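PDB 3BPV: transcriptional regulator from Methanobacterium thermoautotrophicum, which probably binds DNA as a transcriptional repressor of the MarR family, working as a two-chain assembly through a winged-helix motif. Local coordinates for residues 10-13 against 14-17; 47-50 against 51-55; 102-105 against 106-109. All coordinates share one frame; numbering follows the deposited sequence.

Interactions 1 and 3 are partly buried and belong to two helices packed against each other, 3-21 and 97-111; they touch through Ser13, His14 and Phe17, and their centres are about 11 Å apart. In interaction 1 an arginine pair shares a water; in interaction 3 waters bridge the acidic pairs, while Lys102 approaches Arg106 directly. Interaction 2 is a surface contact on helix 46-53, with its nearest atoms about 9 Å from interaction 1 in the same chain, and its inner side is apolar around Leu49 and Phe53. The dimer brings interactions 1 and 2 together: Phe52 and Val55 of one subunit pack on Arg12 and Arg15 of the second subunit.

Interaction 1 of 3, residues 10-13 against 14-17; sequences ILRS and HRVF
Arg12 and Arg15, one helical turn apart, touch where Arg15 NH2 reaches Arg12 CG at 3.5 Å, the methylene lying at the guanidinium edge. The two guanidinium planes are only 19° apart but are not stacked. A water lies in plane at the edge of both, accepting from Arg12 NH1 at 3.1 Å and, weakly, from Arg15 NH2 at 3.0 Å. A bend in the middle of the Arg15 chain (chi3 47°) helps fold it back toward Arg12. The backbone keeps its regular ladder, with Arg15 N bonded to Leu11 O, Val16 N to Arg12 O and Phe17 N to Ser13 O.

One turn of that ladder is modified. Ser13 OG, turned between its own N and carbonyl carbon (chi1 75°), donates to Ile10 O at 2.6 Å, in the carbonyl plane. The same oxygen receives His14 N, but the bond is weak, at 3.3 Å, and the one from Ser13 N is weak as well. Ser13 OG is also hydrogen-bonded to Trp107 NE1 of helix 97-111, which makes it a buried relay between indole and carbonyl. With an alanine here, Trp107 NE1 would probably be left without its acceptor, and Ile10 O would lose its short hydroxyl partner.

His14 swings its ring off the helix to an edge-to-face meeting with Trp107; its ND1 is bonded to Asp29 and its NE2 to Glu104. Phe17 packs on Val103 and Leu110, and in the dimer Arg12 packs on Phe52 and Arg15 on Val55 of the second subunit. Two acidic partners would probably favour a protonated, cationic imidazole in this buried setting, whereas the arginine pair has its like charges spaced over a water at the dimer interface.

Interaction 2 of 3, residues 47-50 against 51-55; sequences DELA and TFFHV
Leu49 and Phe53 lie side by side, one turn apart, and point the same way from helix 46-53. With its first torsion trans to the main-chain nitrogen (chi1 -173°), Leu49 carries its branched end to the CE2 corner of the Phe53 ring and brings CD1 to 3.6 Å from Phe53 CE2. Phe52 CD2 stands over the centre of one face of that ring, while Leu49 touches the corner. Leu49 and Phe53 both pack on Cys34 and Arg37 of helix 29-40, and Leu49 also meets Leu64 of helix 57-69.

Thr51 stands on the solvent side. Its OG1 turns back beside the backbone N and comes within 2.9 Å of Asp47 O. A water donates to Thr51 OG1 at 2.9 Å and to Asp47 OD2 at 2.8 Å, tying the two side chains together, while Asp47 OD1 makes a salt bridge to Arg84.

Ala50 contributes mainly its carbonyl. His54 N donates to Ala50 O at 3.0 Å, but the bond is bent (N-H...O 131°), at the point where the chain leaves the helix and His54 takes positive phi (58°). A water bridges the turn, donating to Ala50 O at 2.8 Å and to Val55 O at 2.6 Å. The methyl of Ala50 touches Ile60 of helix 57-69. A short helix that stops at a tight turn, with the next helix packed across it, is the helix-turn-helix of the MarR winged-helix fold, in which helix 57-69 is probably the DNA-recognition helix.

Interaction 3 of 3, residues 102-105 against 106-109; sequences KVEE and RWED
Lys102 and Arg106 open a run of side-chain pairs four residues apart on helix 97-111, which packs against helix 3-21 in the part of the MarR winged-helix fold that meets the second subunit. Regular alpha-helical bonds come first: Arg106 N to Lys102 O, Trp107 N to Val103 O, Glu108 N to Glu104 O and Asp109 N to Glu105 O.

Apolar contacts with helix 3-21 come from Val103, which lies on Phe17 and Ile18, and from Trp107, which lies on Ile10 and has its NE1 bonded to Ser13.

Like charges meet on the outer side. Lys102 bends only at its last torsion (chi4 -56°), bringing NZ to a close approach of 3.1 Å from Arg106 CD and to 4.1 Å from Arg106 NH1. The cost is probably eased by Glu21, which forms a salt bridge with Arg106 NH2.

Waters bridge the acidic pairs. One donates to Glu104 OE1 at 2.7 Å and to Glu108 OE2 at 2.8 Å; Glu104 gives its other oxygen to His14, and Glu108 OE2 also takes Leu3 N of the second subunit. Glu105 and Asp109 are more exposed, their carboxylate planes 55° apart and Glu105 OE2 4.2 Å from Asp109 OD2. Between those two oxygens a second water donates one hydrogen to each, at 2.6 Å from Glu105 OE2 and 2.8 Å from Asp109 OD2.

Interaction 1 of 3, residues 10-13 against 14-17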
loop_
_atom_site.group_PDB
_atom_site.type_symbol
_atom_site.label_atom_id
_atom_site.label_comp_id
_atom_site.label_asym_id
_atom_site.label_seq_id
_atom_site.Cartn_x
_atom_site.Cartn_y
_atom_site.Cartn_z
ATOM N N ILE A 10 -9.346 -2.484 2.227
ATOM C CA ILE A 10 -9.581 -1.387 3.155
ATOM C C ILE A 10 -8.701 -0.189 2.788
ATOM O O ILE A 10 -9.181 0.940 2.701
ATOM C CB ILE A 10 -9.284 -1.837 4.607
ATOM C CG1 ILE A 10 -10.285 -2.926 5.019
ATOM C CG2 ILE A 10 -9.339 -0.638 5.560
ATOM C CD1 ILE A 10 -9.952 -3.630 6.316
ATOM N N LEU A 11 -7.414 -0.436 2.549
ATOM C CA LEU A 11 -6.483 0.636 2.206
ATOM C C LEU A 11 -6.805 1.284 0.858
ATOM O O LEU A 11 -6.485 2.450 0.632
ATOM C CB LEU A 11 -5.038 0.109 2.224
ATOM C CG LEU A 11 -4.513 -0.217 3.627
ATOM C CD1 LEU A 11 -3.217 -1.018 3.543
ATOM C CD2 LEU A 11 -4.299 1.072 4.399
ATOM N N ARG A 12 -7.439 0.547 -0.047
ATOM C CA ARG A 12 -7.782 1.135 -1.336
ATOM C C ARG A 12 -8.875 2.184 -1.151
ATOM O O ARG A 12 -8.916 3.189 -1.873
ATOM C CB ARG A 12 -8.234 0.059 -2.327
ATOM C CG ARG A 12 -7.083 -0.680 -2.987
ATOM C CD ARG A 12 -7.535 -1.389 -4.250
ATOM N NE ARG A 12 -8.344 -2.571 -3.980
ATOM C CZ ARG A 12 -7.851 -3.742 -3.592
ATOM N NH1 ARG A 12 -6.547 -3.894 -3.428
ATOM N NH2 ARG A 12 -8.667 -4.766 -3.375
ATOM N N SER A 13 -9.759 1.964 -0.184
ATOM C CA SER A 13 -10.825 2.926 0.059
ATOM C C SER A 13 -10.190 4.185 0.626
ATOM O O SER A 13 -10.622 5.299 0.328
ATOM C CB SER A 13 -11.860 2.362 1.039
ATOM O OG SER A 13 -11.389 2.348 2.373
ATOM N N HIS A 14 -9.143 4.007 1.425
ATOM C CA HIS A 14 -8.439 5.136 2.016
ATOM C C HIS A 14 -7.776 5.947 0.913
ATOM O O HIS A 14 -7.822 7.177 0.917
ATOM C CB HIS A 14 -7.398 4.630 3.023
ATOM C CG HIS A 14 -6.564 5.711 3.635
ATOM N ND1 HIS A 14 -5.424 6.199 3.036
ATOM C CD2 HIS A 14 -6.704 6.399 4.793
ATOM C CE1 HIS A 14 -4.895 7.139 3.799
ATOM N NE2 HIS A 14 -5.653 7.280 4.871
ATOM N N ARG A 15 -7.178 5.252 -0.047
ATOM C CA ARG A 15 -6.519 5.905 -1.164
ATOM C C ARG A 15 -7.503 6.750 -1.971
ATOM O O ARG A 15 -7.206 7.894 -2.329
ATOM C CB ARG A 15 -5.864 4.849 -2.055
ATOM C CG ARG A 15 -5.072 5.402 -3.224
ATOM C CD ARG A 15 -3.895 4.487 -3.532
ATOM N NE ARG A 15 -4.306 3.091 -3.580
ATOM C CZ ARG A 15 -3.466 2.061 -3.607
ATOM N NH1 ARG A 15 -2.156 2.268 -3.587
ATOM N NH2 ARG A 15 -3.938 0.821 -3.653
ATOM N N VAL A 16 -8.669 6.184 -2.257
ATOM C CA VAL A 16 -9.683 6.906 -3.019
ATOM C C VAL A 16 -10.213 8.090 -2.208
ATOM O O VAL A 16 -10.406 9.182 -2.744
ATOM C CB VAL A 16 -10.859 5.977 -3.406
ATOM C CG1 VAL A 16 -11.990 6.789 -4.030
ATOM C CG2 VAL A 16 -10.383 4.920 -4.394
ATOM N N PHE A 17 -10.440 7.883 -0.917
ATOM C CA PHE A 17 -10.955 8.949 -0.057
ATOM C C PHE A 17 -9.964 10.117 0.040
ATOM O O PHE A 17 -10.352 11.285 -0.071
ATOM C CB PHE A 17 -11.234 8.395 1.342
ATOM C CG PHE A 17 -12.114 9.273 2.183
ATOM C CD1 PHE A 17 -13.482 9.324 1.958
ATOM C CD2 PHE A 17 -11.573 10.044 3.204
ATOM C CE1 PHE A 17 -14.307 10.132 2.741
ATOM C CE2 PHE A 17 -12.385 10.856 3.994
ATOM C CZ PHE A 17 -13.758 10.899 3.760
HETATM O O HOH W 1 -3.994 -2.174 -3.312
#

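Interaction 2 of 3, residues 47-50 against 51-55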
loop_
_atom_site.group_PDB
_atom_site.type_symbol
_atom_site.label_atom_id
_atom_site.label_comp_id
_atom_site.label_asym_id
_atom_site.label_seq_id
_atom_site.Cartn_x
_atom_site.Cartn_y
_atom_site.Cartn_z
ATOM N N ASP A 47 17.052 8.617 1.346
ATOM C CA ASP A 47 17.312 7.188 1.258
ATOM C C ASP A 47 16.818 6.460 2.502
ATOM O O ASP A 47 16.472 5.284 2.429
ATOM C CB ASP A 47 18.804 6.897 1.012
ATOM C CG ASP A 47 19.703 7.413 2.117
ATOM O OD1 ASP A 47 20.156 8.570 2.021
ATOM O OD2 ASP A 47 19.956 6.656 3.072
ATOM N N GLU A 48 16.771 7.154 3.640
ATOM C CA GLU A 48 16.288 6.544 4.879
ATOM C C GLU A 48 14.766 6.421 4.815
ATOM O O GLU A 48 14.188 5.451 5.316
ATOM C CB GLU A 48 16.710 7.383 6.093
ATOM C CG GLU A 48 18.221 7.507 6.240
ATOM C CD GLU A 48 18.646 8.356 7.421
ATOM O OE1 GLU A 48 18.077 9.453 7.618
ATOM O OE2 GLU A 48 19.568 7.926 8.147
ATOM N N LEU A 49 14.118 7.405 4.199
ATOM C CA LEU A 49 12.671 7.359 4.048
ATOM C C LEU A 49 12.342 6.210 3.086
ATOM O O LEU A 49 11.394 5.462 3.318
ATOM C CB LEU A 49 12.150 8.681 3.484
ATOM C CG LEU A 49 10.627 8.830 3.435
ATOM C CD1 LEU A 49 10.091 8.917 4.856
ATOM C CD2 LEU A 49 10.241 10.080 2.654
ATOM N N ALA A 50 13.130 6.076 2.021
ATOM C CA ALA A 50 12.934 5.001 1.049
ATOM C C ALA A 50 13.074 3.648 1.729
ATOM O O ALA A 50 12.276 2.741 1.506
ATOM C CB ALA A 50 13.949 5.115 -0.067
ATOM N N THR A 51 14.096 3.503 2.560
ATOM C CA THR A 51 14.319 2.249 3.260
ATOM C C THR A 51 13.166 1.961 4.210
ATOM O O THR A 51 12.702 0.827 4.309
ATOM C CB THR A 51 15.637 2.287 4.055
ATOM O OG1 THR A 51 16.727 2.488 3.149
ATOM C CG2 THR A 51 15.851 0.980 4.812
ATOM N N PHE A 52 12.687 2.994 4.893
ATOM C CA PHE A 52 11.586 2.842 5.834
ATOM C C PHE A 52 10.337 2.257 5.180
ATOM O O PHE A 52 9.696 1.363 5.744
ATOM C CB PHE A 52 11.244 4.191 6.463
ATOM C CG PHE A 52 9.998 4.170 7.295
ATOM C CD1 PHE A 52 10.024 3.697 8.601
ATOM C CD2 PHE A 52 8.789 4.611 6.765
ATOM C CE1 PHE A 52 8.864 3.666 9.370
ATOM C CE2 PHE A 52 7.625 4.585 7.523
ATOM C CZ PHE A 52 7.659 4.113 8.827
ATOM N N PHE A 53 9.988 2.761 3.998
ATOM C CA PHE A 53 8.799 2.282 3.291
ATOM C C PHE A 53 9.034 1.002 2.500
ATOM O O PHE A 53 8.079 0.319 2.121
ATOM C CB PHE A 53 8.268 3.367 2.352
ATOM C CG PHE A 53 7.583 4.499 3.059
ATOM C CD1 PHE A 53 6.432 4.280 3.804
ATOM C CD2 PHE A 53 8.091 5.790 2.970
ATOM C CE1 PHE A 53 5.799 5.335 4.452
ATOM C CE2 PHE A 53 7.463 6.844 3.612
ATOM C CZ PHE A 53 6.320 6.620 4.352
ATOM N N HIS A 54 10.295 0.678 2.246
ATOM C CA HIS A 54 10.637 -0.528 1.505
ATOM C C HIS A 54 10.002 -0.588 0.119
ATOM O O HIS A 54 9.645 -1.662 -0.361
ATOM C CB HIS A 54 10.241 -1.764 2.316
ATOM C CG HIS A 54 10.932 -1.857 3.641
ATOM N ND1 HIS A 54 12.246 -2.253 3.769
ATOM C CD2 HIS A 54 10.507 -1.560 4.891
ATOM C CE1 HIS A 54 12.600 -2.194 5.040
ATOM N NE2 HIS A 54 11.564 -1.776 5.742
ATOM N N VAL A 55 9.843 0.566 -0.520
ATOM C CA VAL A 55 9.286 0.607 -1.868
ATOM C C VAL A 55 10.405 0.965 -2.842
ATOM O O VAL A 55 11.484 1.389 -2.431
ATOM C CB VAL A 55 8.157 1.647 -1.995
ATOM C CG1 VAL A 55 6.951 1.213 -1.176
ATOM C CG2 VAL A 55 8.652 3.002 -1.543
HETATM O O HOH W 2 18.931 4.192 3.832
HETATM O O HOH W 3 13.258 1.193 -0.548
#

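Interaction 3 of 3, residues 102-105 against 106-109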
loop_
_atom_site.group_PDB
_atom_site.type_symbol
_atom_site.label_atom_id
_atom_site.label_comp_id
_atom_site.label_asym_id
_atom_site.label_seq_id
_atom_site.Cartn_x
_atom_site.Cartn_y
_atom_site.Cartn_z
ATOM N N LYS A 102 -7.902 15.401 9.907
ATOM C CA LYS A 102 -9.357 15.483 9.933
ATOM C C LYS A 102 -9.926 14.529 8.886
ATOM O O LYS A 102 -10.941 13.866 9.116
ATOM C CB LYS A 102 -9.831 16.910 9.648
ATOM C CG LYS A 102 -11.347 17.058 9.686
ATOM C CD LYS A 102 -11.796 18.443 9.254
ATOM C CE LYS A 102 -13.315 18.540 9.251
ATOM N NZ LYS A 102 -13.925 17.496 8.380
ATOM N N VAL A 103 -9.272 14.466 7.730
ATOM C CA VAL A 103 -9.715 13.568 6.670
ATOM C C VAL A 103 -9.547 12.117 7.135
ATOM O O VAL A 103 -10.406 11.277 6.862
ATOM C CB VAL A 103 -8.919 13.821 5.373
ATOM C CG1 VAL A 103 -9.204 12.724 4.349
ATOM C CG2 VAL A 103 -9.304 15.192 4.806
ATOM N N GLU A 104 -8.459 11.831 7.846
ATOM C CA GLU A 104 -8.236 10.477 8.357
ATOM C C GLU A 104 -9.369 10.090 9.297
ATOM O O GLU A 104 -9.890 8.976 9.237
ATOM C CB GLU A 104 -6.909 10.376 9.118
ATOM C CG GLU A 104 -5.645 10.384 8.265
ATOM C CD GLU A 104 -5.579 9.223 7.283
ATOM O OE1 GLU A 104 -6.234 8.186 7.524
ATOM O OE2 GLU A 104 -4.856 9.347 6.275
ATOM N N GLU A 105 -9.748 11.018 10.174
ATOM C CA GLU A 105 -10.821 10.789 11.135
ATOM C C GLU A 105 -12.144 10.520 10.420
ATOM O O GLU A 105 -12.885 9.609 10.790
ATOM C CB GLU A 105 -10.969 12.009 12.050
ATOM C CG GLU A 105 -12.020 11.851 13.137
ATOM C CD GLU A 105 -12.151 13.094 14.000
ATOM O OE1 GLU A 105 -11.133 13.530 14.581
ATOM O OE2 GLU A 105 -13.272 13.633 14.097
ATOM N N ARG A 106 -12.443 11.325 9.403
ATOM C CA ARG A 106 -13.675 11.154 8.643
ATOM C C ARG A 106 -13.706 9.789 7.957
ATOM O O ARG A 106 -14.743 9.122 7.923
ATOM C CB ARG A 106 -13.817 12.266 7.594
ATOM C CG ARG A 106 -14.098 13.652 8.170
ATOM C CD ARG A 106 -14.137 14.697 7.060
ATOM N NE ARG A 106 -15.120 14.357 6.033
ATOM C CZ ARG A 106 -15.274 15.022 4.893
ATOM N NH1 ARG A 106 -14.509 16.072 4.623
ATOM N NH2 ARG A 106 -16.196 14.638 4.021
ATOM N N TRP A 107 -12.573 9.375 7.394
ATOM C CA TRP A 107 -12.509 8.083 6.723
ATOM C C TRP A 107 -12.787 6.967 7.730
ATOM O O TRP A 107 -13.570 6.056 7.465
ATOM C CB TRP A 107 -11.130 7.880 6.086
ATOM C CG TRP A 107 -10.960 6.524 5.488
ATOM C CD1 TRP A 107 -11.548 6.046 4.352
ATOM C CD2 TRP A 107 -10.192 5.445 6.032
ATOM N NE1 TRP A 107 -11.193 4.731 4.159
ATOM C CE2 TRP A 107 -10.363 4.337 5.175
ATOM C CE3 TRP A 107 -9.380 5.304 7.166
ATOM C CZ2 TRP A 107 -9.750 3.103 5.414
ATOM C CZ3 TRP A 107 -8.771 4.075 7.405
ATOM C CH2 TRP A 107 -8.961 2.992 6.531
ATOM N N GLU A 108 -12.151 7.051 8.891
ATOM C CA GLU A 108 -12.348 6.042 9.926
ATOM C C GLU A 108 -13.799 5.985 10.386
ATOM O O GLU A 108 -14.361 4.900 10.557
ATOM C CB GLU A 108 -11.430 6.318 11.123
ATOM C CG GLU A 108 -9.980 5.945 10.863
ATOM C CD GLU A 108 -9.079 6.159 12.065
ATOM O OE1 GLU A 108 -9.461 5.743 13.181
ATOM O OE2 GLU A 108 -7.982 6.729 11.882
ATOM N N ASP A 109 -14.418 7.148 10.578
ATOM C CA ASP A 109 -15.805 7.162 11.024
ATOM C C ASP A 109 -16.716 6.481 10.007
ATOM O O ASP A 109 -17.626 5.734 10.378
ATOM C CB ASP A 109 -16.288 8.596 11.281
ATOM C CG ASP A 109 -15.589 9.241 12.464
ATOM O OD1 ASP A 109 -15.094 8.500 13.334
ATOM O OD2 ASP A 109 -15.546 10.487 12.531
HETATM O O HOH W 4 -6.807 6.290 9.367
HETATM O O HOH W 5 -15.045 11.895 14.900
#